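Local coordinates for protein transcription factor GAMBIF1 (Anopheles gambiae, PDB 1BVO) that binds DNA as a Rel-family relative of Dorsal, this chain being its specificity domain, and probably activates transcription by RNA polymerase II, at residues E4-P9 and S42-G47; G50-V55 and V149-Q154; K81-V86 and R115-I120; V143-Q148 and V166-I171. One frame throughout, in Å; residues are numbered along the deposited sequence.

Contact 1: E4-P9 and S42-G47; sequences EITEQP and SIQVHG
E4-P9 and S42-G47 pair as antiparallel strands at the surface of the domain, with a classic beta bulge in the pairing. Strand 42-46 is the middle strand of a three-stranded sheet, between strands 2-7 and 94-96. E4 and Q44 form a hydrogen-bonded pair, though the return bond from Q44 N to E4 O is weak. Farther on, T6 and E7 both face S42. The S42 carbonyl takes the E7 N-H at 3.2 Å, N to O, and S42 N gives 2.9 Å to E7 O. T6 OG1 adds a weak bond to the same S42 O.

E4 and H46 are joined by a side-chain hydrogen bond. H46 NE2 donates to E4 OE1 at 2.7 Å, on the lone pair that faces away from the other carboxylate oxygen. Ring and carboxylate are nearly coplanar, 12° apart. E4 reaches the ring because CG is anti to the backbone N (chi1 178°) and the chain runs on extended. E4 CB also lies at the ring edge, 3.4 Å from H46 NE2. The bond, with Y2 stacked on the ring, would restrain the ring's rotation. T6 CG2 rests on Q44 CB at 3.6 Å.

E7 turns its carboxylate away to the backbone N of N32. On the other side of the sheet, the I5 and I43 side chains pack on F147 of strand 142-152. This is the facing of two sheets expected of the immunoglobulin-like beta sandwich of the Rel homology N-terminal domain, here with a bulge in an outer strand.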
# COMPACT_ATOMS: atom_id res chain seq x y z
N GLU C 4 37.23 -11.18 -8.77
CA GLU C 4 37.31 -9.90 -9.43
C GLU C 4 35.96 -9.65 -10.08
O GLU C 4 35.35 -10.58 -10.60
CB GLU C 4 38.38 -9.92 -10.51
CG GLU C 4 38.50 -8.62 -11.29
CD GLU C 4 39.23 -8.77 -12.60
OE1 GLU C 4 39.95 -9.78 -12.79
OE2 GLU C 4 39.10 -7.88 -13.46
N ILE C 5 35.45 -8.43 -9.94
CA ILE C 5 34.18 -8.10 -10.57
C ILE C 5 34.51 -7.55 -11.94
O ILE C 5 34.65 -6.35 -12.12
CB ILE C 5 33.42 -7.09 -9.76
CG1 ILE C 5 33.23 -7.65 -8.36
CG2 ILE C 5 32.10 -6.75 -10.47
CD1 ILE C 5 32.21 -6.93 -7.56
N THR C 6 34.57 -8.45 -12.92
CA THR C 6 34.93 -8.09 -14.28
C THR C 6 33.97 -7.20 -15.05
O THR C 6 34.39 -6.51 -15.98
CB THR C 6 35.30 -9.34 -15.08
OG1 THR C 6 34.19 -10.25 -15.13
CG2 THR C 6 36.49 -10.04 -14.42
N GLU C 7 32.69 -7.26 -14.73
CA GLU C 7 31.75 -6.36 -15.37
C GLU C 7 30.78 -6.01 -14.29
O GLU C 7 30.19 -6.88 -13.65
CB GLU C 7 31.07 -6.92 -16.63
CG GLU C 7 29.80 -6.16 -17.04
CD GLU C 7 29.90 -5.39 -18.34
OE1 GLU C 7 30.05 -6.00 -19.41
OE2 GLU C 7 29.76 -4.16 -18.31
N GLN C 8 30.80 -4.73 -13.98
CA GLN C 8 30.00 -4.15 -12.94
C GLN C 8 28.59 -3.87 -13.37
O GLN C 8 28.33 -3.53 -14.53
CB GLN C 8 30.64 -2.85 -12.49
CG GLN C 8 31.90 -3.05 -11.72
CD GLN C 8 31.64 -3.25 -10.25
OE1 GLN C 8 30.49 -3.23 -9.80
NE2 GLN C 8 32.71 -3.46 -9.50
N PRO C 9 27.66 -3.99 -12.43
CA PRO C 9 26.27 -3.72 -12.75
C PRO C 9 26.10 -2.27 -13.13
O PRO C 9 26.76 -1.38 -12.59
CB PRO C 9 25.55 -4.06 -11.45
CG PRO C 9 26.61 -3.87 -10.39
CD PRO C 9 27.82 -4.45 -11.05
N SER C 42 29.62 -9.73 -14.11
CA SER C 42 30.37 -10.97 -14.09
C SER C 42 31.56 -10.92 -13.17
O SER C 42 32.10 -9.84 -12.86
CB SER C 42 30.77 -11.38 -15.51
OG SER C 42 31.09 -10.27 -16.33
N ILE C 43 31.87 -12.07 -12.59
CA ILE C 43 32.98 -12.19 -11.68
C ILE C 43 33.97 -13.20 -12.27
O ILE C 43 33.66 -13.91 -13.24
CB ILE C 43 32.52 -12.63 -10.28
CG1 ILE C 43 31.83 -13.99 -10.34
CG2 ILE C 43 31.60 -11.58 -9.68
CD1 ILE C 43 31.62 -14.63 -8.99
N GLN C 44 35.13 -13.28 -11.64
CA GLN C 44 36.20 -14.14 -12.08
C GLN C 44 37.05 -14.46 -10.88
O GLN C 44 37.55 -13.56 -10.22
CB GLN C 44 37.04 -13.35 -13.07
CG GLN C 44 37.36 -14.03 -14.37
CD GLN C 44 38.45 -15.06 -14.23
OE1 GLN C 44 39.44 -14.84 -13.52
NE2 GLN C 44 38.29 -16.17 -14.92
N VAL C 45 37.18 -15.73 -10.54
CA VAL C 45 38.01 -16.09 -9.41
C VAL C 45 39.45 -16.16 -9.87
O VAL C 45 39.72 -16.48 -11.02
CB VAL C 45 37.62 -17.44 -8.80
CG1 VAL C 45 38.55 -17.81 -7.67
CG2 VAL C 45 36.19 -17.40 -8.33
N HIS C 46 40.36 -15.79 -8.99
CA HIS C 46 41.78 -15.85 -9.31
C HIS C 46 42.44 -16.70 -8.25
O HIS C 46 41.91 -16.88 -7.16
CB HIS C 46 42.40 -14.46 -9.27
CG HIS C 46 41.89 -13.53 -10.33
ND1 HIS C 46 42.36 -13.56 -11.62
CD2 HIS C 46 40.99 -12.53 -10.27
CE1 HIS C 46 41.77 -12.61 -12.32
NE2 HIS C 46 40.94 -11.97 -11.52
N GLY C 47 43.63 -17.19 -8.57
CA GLY C 47 44.38 -18.01 -7.65
C GLY C 47 43.87 -19.42 -7.43
O GLY C 47 44.48 -20.17 -6.66

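Contact 2: G50-V55 and V149-Q154; sequences GRAVVV and VFLEGQ
Strands 52-55 and 149-152 run antiparallel, 161° between directions and their axes 4.8 Å apart at closest approach, with V53 and F150 as the hydrogen-bonded pair. They are neighbours in the five-stranded sheet of the Rel homology beta sandwich. F150 N gives a nearly straight bond to V53 O (3.0 Å, 174°), and V53 N answers to F150 O.

A52, V54, V149 and L151 are buried on one face. There V54 CG2 meets V149 CG2 at 3.4 Å, and A52 CB meets L151 CD2. I43 of the other sheet packs on V54 and V149. On the opposite face, V55 CG2 touches the edge of the F150 ring in its plane, 3.7 Å from CE2. V53 CG2 lies near F150 CB.

Next to A52 and L151, R51 O accepts from E152 N. The R51 side chain folds back at chi2 and chi3, which brings its guanidinium round to E152. The two charged planes stand 76° apart, and each group has another partner: R51 NE pairs with E87, and E152 OE2 takes the N-H of G157. R51 NH1 lies 3.3 Å from E152 OE2 in a salt bridge, while a water accepts from R51 N and donates to E152 OE1 at 2.7 Å.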
# COMPACT_ATOMS: atom_id res chain seq x y z
N GLY C 50 38.89 -25.08 -9.67
CA GLY C 50 38.22 -26.21 -9.08
C GLY C 50 36.78 -25.83 -8.88
O GLY C 50 36.30 -24.86 -9.46
N ARG C 51 36.08 -26.63 -8.09
CA ARG C 51 34.67 -26.40 -7.79
C ARG C 51 34.56 -25.15 -6.94
O ARG C 51 35.40 -24.93 -6.05
CB ARG C 51 34.11 -27.54 -6.93
CG ARG C 51 34.32 -28.93 -7.46
CD ARG C 51 33.38 -29.28 -8.56
NE ARG C 51 31.96 -29.23 -8.22
CZ ARG C 51 31.34 -30.01 -7.33
NH1 ARG C 51 32.01 -30.91 -6.63
NH2 ARG C 51 30.00 -29.97 -7.26
N ALA C 52 33.51 -24.36 -7.16
CA ALA C 52 33.29 -23.17 -6.37
C ALA C 52 31.96 -22.54 -6.69
O ALA C 52 31.64 -22.26 -7.84
CB ALA C 52 34.41 -22.16 -6.57
N VAL C 53 31.18 -22.33 -5.64
CA VAL C 53 29.88 -21.74 -5.80
C VAL C 53 29.94 -20.28 -5.41
O VAL C 53 30.96 -19.81 -4.87
CB VAL C 53 28.85 -22.50 -4.95
CG1 VAL C 53 28.76 -23.93 -5.44
CG2 VAL C 53 29.25 -22.47 -3.49
N VAL C 54 28.90 -19.53 -5.75
CA VAL C 54 28.86 -18.13 -5.42
C VAL C 54 27.47 -17.78 -4.94
O VAL C 54 26.46 -18.26 -5.45
CB VAL C 54 29.23 -17.25 -6.62
CG1 VAL C 54 28.09 -17.21 -7.64
CG2 VAL C 54 29.60 -15.85 -6.17
N VAL C 55 27.44 -17.00 -3.87
CA VAL C 55 26.20 -16.53 -3.28
C VAL C 55 26.15 -15.04 -3.51
O VAL C 55 27.08 -14.29 -3.16
CB VAL C 55 26.18 -16.75 -1.76
CG1 VAL C 55 24.92 -16.13 -1.15
CG2 VAL C 55 26.24 -18.23 -1.45
N VAL C 149 32.07 -15.94 -2.43
CA VAL C 149 32.51 -17.13 -3.13
C VAL C 149 33.01 -18.17 -2.13
O VAL C 149 33.63 -17.83 -1.12
CB VAL C 149 33.58 -16.81 -4.20
CG1 VAL C 149 34.41 -18.03 -4.53
CG2 VAL C 149 32.90 -16.30 -5.46
N PHE C 150 32.67 -19.44 -2.39
CA PHE C 150 33.10 -20.54 -1.54
C PHE C 150 33.76 -21.63 -2.38
O PHE C 150 33.18 -22.13 -3.36
CB PHE C 150 31.91 -21.18 -0.81
CG PHE C 150 31.17 -20.26 0.12
CD1 PHE C 150 31.65 -19.99 1.40
CD2 PHE C 150 29.96 -19.70 -0.27
CE1 PHE C 150 30.92 -19.18 2.29
CE2 PHE C 150 29.22 -18.89 0.61
CZ PHE C 150 29.71 -18.63 1.89
N LEU C 151 35.00 -21.96 -2.02
CA LEU C 151 35.75 -23.00 -2.69
C LEU C 151 35.37 -24.35 -2.13
O LEU C 151 34.94 -24.44 -0.98
CB LEU C 151 37.23 -22.78 -2.44
CG LEU C 151 37.59 -21.37 -2.86
CD1 LEU C 151 39.08 -21.27 -2.97
CD2 LEU C 151 36.94 -21.06 -4.21
N GLU C 152 35.47 -25.40 -2.95
CA GLU C 152 35.16 -26.75 -2.48
C GLU C 152 36.22 -26.97 -1.39
O GLU C 152 37.33 -26.44 -1.50
CB GLU C 152 35.32 -27.79 -3.61
CG GLU C 152 34.71 -29.17 -3.28
CD GLU C 152 35.02 -30.27 -4.30
OE1 GLU C 152 35.99 -30.15 -5.07
OE2 GLU C 152 34.30 -31.29 -4.32
N GLY C 153 35.88 -27.69 -0.33
CA GLY C 153 36.85 -27.86 0.75
C GLY C 153 37.89 -28.95 0.62
O GLY C 153 38.90 -28.82 -0.06
N GLN C 154 37.68 -29.98 1.41
CA GLN C 154 38.52 -31.17 1.44
C GLN C 154 37.44 -32.24 1.56
O GLN C 154 37.62 -33.39 1.15
CB GLN C 154 39.46 -31.12 2.66
CG GLN C 154 40.12 -32.42 3.05
CD GLN C 154 39.18 -33.28 3.87
OE1 GLN C 154 38.89 -34.42 3.50
NE2 GLN C 154 38.65 -32.70 4.95
O HOH W 1 37.58 -28.69 -6.62

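Contact 3: K81-V86 and R115-I120; sequences KGVCTV and RLRQEI
I120 lies against K81 and V83, its CD1 methyl doing the touching. That methyl is 3.3 Å from K81 CB and 3.5 Å from V83 CG2. V83 and I120 lie alongside each other, running opposite ways. In V83, chi1 of 163° leaves CG2 anti to the carbonyl carbon and beside the backbone N, and this is the branch that meets I120 and R117.

K81 reaches farther along the helix. Its chain bends at chi2 and chi4 and crosses L116 at about a right angle. L116 CD2 lies 3.7 Å from K81 NZ and close to CE. K81 NZ stands 5.3 Å from E119 OE1, too far for a salt bridge, though the opposite charges may attract weakly. E119 itself is bridged by R115 one turn back: R115 NH2 donates to E119 OE2 at 2.9 Å, from above the carboxylate plane.

The contact joins the C-terminal part of helix 107-120 to the edge region of the five-stranded sheet in the Rel homology domain. K81 and G82 form the turn that leads from strand 79-80 into strand 83-87. A disulfide between C79 and C84 ties these two strands together.

R117 approaches V83 from another side. Its CD comes 3.9 Å from V83 CG2, and the two side chains cross at a slant. Bends at chi2 and chi3 fold the arginine back. The guanidinium then bonds to the backbone carbonyls of H69 and H71, and V122 packs on both V83 and R117.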
# COMPACT_ATOMS: atom_id res chain seq x y z
N LYS C 81 14.77 -17.43 -1.70
CA LYS C 81 14.71 -16.61 -0.50
C LYS C 81 15.51 -15.31 -0.65
O LYS C 81 16.25 -14.89 0.25
CB LYS C 81 15.16 -17.43 0.72
CG LYS C 81 14.07 -18.27 1.36
CD LYS C 81 13.88 -17.84 2.82
CE LYS C 81 12.84 -18.66 3.58
NZ LYS C 81 11.43 -18.22 3.36
N GLY C 82 15.34 -14.66 -1.81
CA GLY C 82 16.00 -13.40 -2.11
C GLY C 82 17.50 -13.49 -2.27
O GLY C 82 18.18 -12.51 -2.62
N VAL C 83 18.02 -14.67 -2.00
CA VAL C 83 19.42 -14.93 -2.10
C VAL C 83 19.55 -15.78 -3.31
O VAL C 83 18.72 -16.63 -3.59
CB VAL C 83 19.91 -15.65 -0.88
CG1 VAL C 83 21.27 -16.28 -1.13
CG2 VAL C 83 20.00 -14.66 0.27
N CYS C 84 20.64 -15.58 -4.01
CA CYS C 84 20.83 -16.30 -5.24
C CYS C 84 22.17 -17.01 -5.24
O CYS C 84 23.21 -16.37 -5.21
CB CYS C 84 20.69 -15.29 -6.36
SG CYS C 84 21.05 -15.90 -7.94
N THR C 85 22.11 -18.33 -5.40
CA THR C 85 23.29 -19.19 -5.35
C THR C 85 23.55 -20.00 -6.62
O THR C 85 22.71 -20.80 -7.02
CB THR C 85 23.10 -20.21 -4.21
OG1 THR C 85 22.28 -19.63 -3.17
CG2 THR C 85 24.43 -20.65 -3.63
N VAL C 86 24.73 -19.84 -7.24
CA VAL C 86 25.07 -20.60 -8.44
C VAL C 86 26.50 -21.15 -8.40
O VAL C 86 27.38 -20.56 -7.77
CB VAL C 86 24.89 -19.78 -9.75
CG1 VAL C 86 23.45 -19.38 -9.95
CG2 VAL C 86 25.81 -18.58 -9.77
N ARG C 115 14.33 -10.26 8.70
CA ARG C 115 14.09 -11.33 9.66
C ARG C 115 14.52 -12.60 8.91
O ARG C 115 15.41 -13.31 9.35
CB ARG C 115 12.59 -11.39 10.01
CG ARG C 115 12.21 -12.28 11.20
CD ARG C 115 10.82 -12.88 11.04
NE ARG C 115 10.84 -14.28 10.63
CZ ARG C 115 10.25 -14.78 9.54
NH1 ARG C 115 9.55 -13.98 8.73
NH2 ARG C 115 10.36 -16.09 9.26
N LEU C 116 13.96 -12.79 7.71
CA LEU C 116 14.26 -13.95 6.87
C LEU C 116 15.72 -14.06 6.42
O LEU C 116 16.28 -15.16 6.43
CB LEU C 116 13.32 -14.01 5.66
CG LEU C 116 11.87 -14.42 5.95
CD1 LEU C 116 10.96 -14.08 4.78
CD2 LEU C 116 11.80 -15.91 6.27
N ARG C 117 16.35 -12.95 6.03
CA ARG C 117 17.75 -13.00 5.60
C ARG C 117 18.56 -13.64 6.74
O ARG C 117 19.44 -14.44 6.49
CB ARG C 117 18.26 -11.58 5.26
CG ARG C 117 19.65 -11.52 4.56
CD ARG C 117 19.62 -12.04 3.11
NE ARG C 117 18.49 -11.48 2.34
CZ ARG C 117 18.43 -10.25 1.85
NH1 ARG C 117 19.45 -9.41 2.03
NH2 ARG C 117 17.32 -9.84 1.23
N GLN C 118 18.17 -13.36 7.99
CA GLN C 118 18.84 -13.92 9.17
C GLN C 118 18.68 -15.44 9.30
O GLN C 118 19.66 -16.14 9.58
CB GLN C 118 18.37 -13.22 10.46
CG GLN C 118 19.14 -13.65 11.74
CD GLN C 118 18.76 -12.88 13.00
OE1 GLN C 118 19.62 -12.26 13.64
NE2 GLN C 118 17.49 -12.94 13.39
N GLU C 119 17.46 -15.94 9.09
CA GLU C 119 17.11 -17.37 9.16
C GLU C 119 18.02 -18.11 8.15
O GLU C 119 18.75 -19.03 8.51
CB GLU C 119 15.61 -17.57 8.78
CG GLU C 119 14.73 -18.40 9.77
CD GLU C 119 13.22 -18.49 9.39
OE1 GLU C 119 12.89 -19.09 8.33
OE2 GLU C 119 12.36 -17.99 10.16
N ILE C 120 18.01 -17.61 6.92
CA ILE C 120 18.81 -18.11 5.82
C ILE C 120 20.31 -18.14 6.21
O ILE C 120 21.09 -18.92 5.65
CB ILE C 120 18.63 -17.13 4.63
CG1 ILE C 120 18.09 -17.81 3.38
CG2 ILE C 120 19.90 -16.48 4.27
CD1 ILE C 120 18.04 -16.82 2.22

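Contact 4: V143-Q148 and V166-I171; sequences VRLCFQ and VVSDII
V143 pairs with I171 at one end of this antiparallel contact between strands 142-152 and 159-172. I171 N gives V143 O a straight bond (2.8 Å, 174°), and V143 N returns one to I171 O. V143 CG2 packs on I171 CB.

R144 comes next. Its chain runs extended from CG to NE and crosses V167 at about a right angle, R144 CD lying 3.3 Å from V167 CG1. I170 CG1 sits over the centre of one guanidinium face, 3.4 Å from R144 CZ. At the edge, R144 NH1 donates to S168 O at 3.2 Å, nearly in the guanidinium plane. R144 NH2 bonds elsewhere, to the K61 carbonyl. A packed face and bonds at the edge thus fix the group's rotation.

At L145 the register changes. S168 OG takes the L145 N-H at 2.8 Å and donates to D169 O, so one buried hydroxyl stands in for a strand carbonyl. S168 N gives its own bond to L145 O. L145 CG meets I171 CD1 at 3.6 Å.

C146 and V167 share the face opposite V143 and F147, where C146 SG lies 4.2 Å from V167 CG2. F147 N makes a straight bond to V166 O (3.0 Å), and the return bond is weak. The F147 ring meets S168 CB at its edge, and F97 and I5 also pack on it.

The two ladders differ in register by one residue, with the second strand interrupted between them. The pair is a beta hairpin at the edge of the five-stranded sheet of the Rel homology beta sandwich.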
# COMPACT_ATOMS: atom_id res chain seq x y z
N VAL C 143 21.40 -0.29 -3.66
CA VAL C 143 21.89 -1.55 -3.14
C VAL C 143 23.20 -1.81 -3.83
O VAL C 143 23.63 -1.06 -4.69
CB VAL C 143 21.00 -2.74 -3.60
CG1 VAL C 143 19.66 -2.72 -2.91
CG2 VAL C 143 20.82 -2.68 -5.11
N ARG C 144 23.83 -2.89 -3.43
CA ARG C 144 25.04 -3.34 -4.07
C ARG C 144 24.87 -4.86 -4.03
O ARG C 144 24.16 -5.41 -3.17
CB ARG C 144 26.29 -2.97 -3.30
CG ARG C 144 26.56 -1.51 -3.06
CD ARG C 144 27.87 -1.45 -2.29
NE ARG C 144 28.23 -0.15 -1.76
CZ ARG C 144 29.16 0.64 -2.29
NH1 ARG C 144 29.82 0.25 -3.37
NH2 ARG C 144 29.44 1.80 -1.72
N LEU C 145 25.42 -5.52 -5.04
CA LEU C 145 25.35 -6.97 -5.11
C LEU C 145 26.54 -7.46 -4.33
O LEU C 145 27.65 -6.92 -4.45
CB LEU C 145 25.46 -7.42 -6.57
CG LEU C 145 24.35 -6.91 -7.48
CD1 LEU C 145 24.64 -7.26 -8.92
CD2 LEU C 145 23.03 -7.50 -7.02
N CYS C 146 26.32 -8.47 -3.50
CA CYS C 146 27.42 -9.03 -2.73
C CYS C 146 27.74 -10.42 -3.27
O CYS C 146 26.83 -11.25 -3.43
CB CYS C 146 27.07 -9.12 -1.26
SG CYS C 146 28.54 -9.46 -0.25
N PHE C 147 29.00 -10.65 -3.60
CA PHE C 147 29.40 -11.94 -4.12
C PHE C 147 30.24 -12.70 -3.12
O PHE C 147 31.41 -12.38 -2.92
CB PHE C 147 30.17 -11.78 -5.43
CG PHE C 147 29.42 -11.04 -6.51
CD1 PHE C 147 28.58 -11.73 -7.38
CD2 PHE C 147 29.54 -9.67 -6.65
CE1 PHE C 147 27.87 -11.05 -8.37
CE2 PHE C 147 28.85 -8.98 -7.63
CZ PHE C 147 28.01 -9.67 -8.50
N GLN C 148 29.64 -13.65 -2.43
CA GLN C 148 30.42 -14.45 -1.49
C GLN C 148 30.78 -15.72 -2.21
O GLN C 148 29.89 -16.51 -2.57
CB GLN C 148 29.62 -14.84 -0.27
CG GLN C 148 29.40 -13.77 0.71
CD GLN C 148 28.41 -14.23 1.70
OE1 GLN C 148 27.22 -14.35 1.37
NE2 GLN C 148 28.89 -14.62 2.87
N VAL C 166 33.06 -9.67 -1.75
CA VAL C 166 33.44 -8.58 -2.61
C VAL C 166 32.14 -7.87 -2.93
O VAL C 166 31.10 -8.51 -3.15
CB VAL C 166 34.20 -9.10 -3.84
CG1 VAL C 166 34.05 -8.17 -5.01
CG2 VAL C 166 35.68 -9.23 -3.48
N VAL C 167 32.19 -6.55 -2.87
CA VAL C 167 31.01 -5.75 -3.08
C VAL C 167 31.14 -4.98 -4.40
O VAL C 167 32.24 -4.64 -4.83
CB VAL C 167 30.78 -4.87 -1.83
CG1 VAL C 167 30.45 -3.45 -2.19
CG2 VAL C 167 29.71 -5.51 -0.97
N SER C 168 30.00 -4.88 -5.09
CA SER C 168 29.89 -4.20 -6.38
C SER C 168 29.60 -2.73 -6.19
O SER C 168 29.13 -2.30 -5.11
CB SER C 168 28.70 -4.79 -7.15
OG SER C 168 27.48 -4.39 -6.53
N ASP C 169 29.77 -1.96 -7.26
CA ASP C 169 29.46 -0.55 -7.19
C ASP C 169 27.98 -0.43 -6.92
O ASP C 169 27.23 -1.41 -7.10
CB ASP C 169 29.84 0.16 -8.48
CG ASP C 169 31.33 0.09 -8.76
OD1 ASP C 169 32.08 -0.43 -7.90
OD2 ASP C 169 31.76 0.57 -9.83
N ILE C 170 27.54 0.74 -6.49
CA ILE C 170 26.13 0.90 -6.19
C ILE C 170 25.19 0.82 -7.38
O ILE C 170 25.52 1.26 -8.50
CB ILE C 170 25.89 2.16 -5.39
CG1 ILE C 170 26.73 2.10 -4.11
CG2 ILE C 170 24.41 2.28 -5.04
CD1 ILE C 170 26.94 3.43 -3.45
N ILE C 171 24.05 0.20 -7.14
CA ILE C 171 22.96 0.05 -8.10
C ILE C 171 21.82 0.89 -7.52
O ILE C 171 21.38 0.63 -6.38
CB ILE C 171 22.48 -1.40 -8.20
CG1 ILE C 171 23.56 -2.27 -8.83
CG2 ILE C 171 21.19 -1.48 -9.00
CD1 ILE C 171 23.28 -3.73 -8.68

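Contact 1 is a surface contact in the three-stranded sheet. Contacts 2 to 4 are partly buried and all reach the five-stranded sheet. Contacts 2 and 4 share strand 142-152, pairing it with 52-59 and 159-172. Contact 3 brings the helix to strand 83-87, which borders 52-59. The two sheets meet between contact 1 on one side and contacts 2 and 4 on the other. Chemistry varies too. Contact 1 adds a histidine-carboxylate bond to its strand pairing, contact 2 a salt bridge and a water, and contact 4 arginine and serine bonds. Contact 3 is van der Waals packing without a hydrogen bond between its segments.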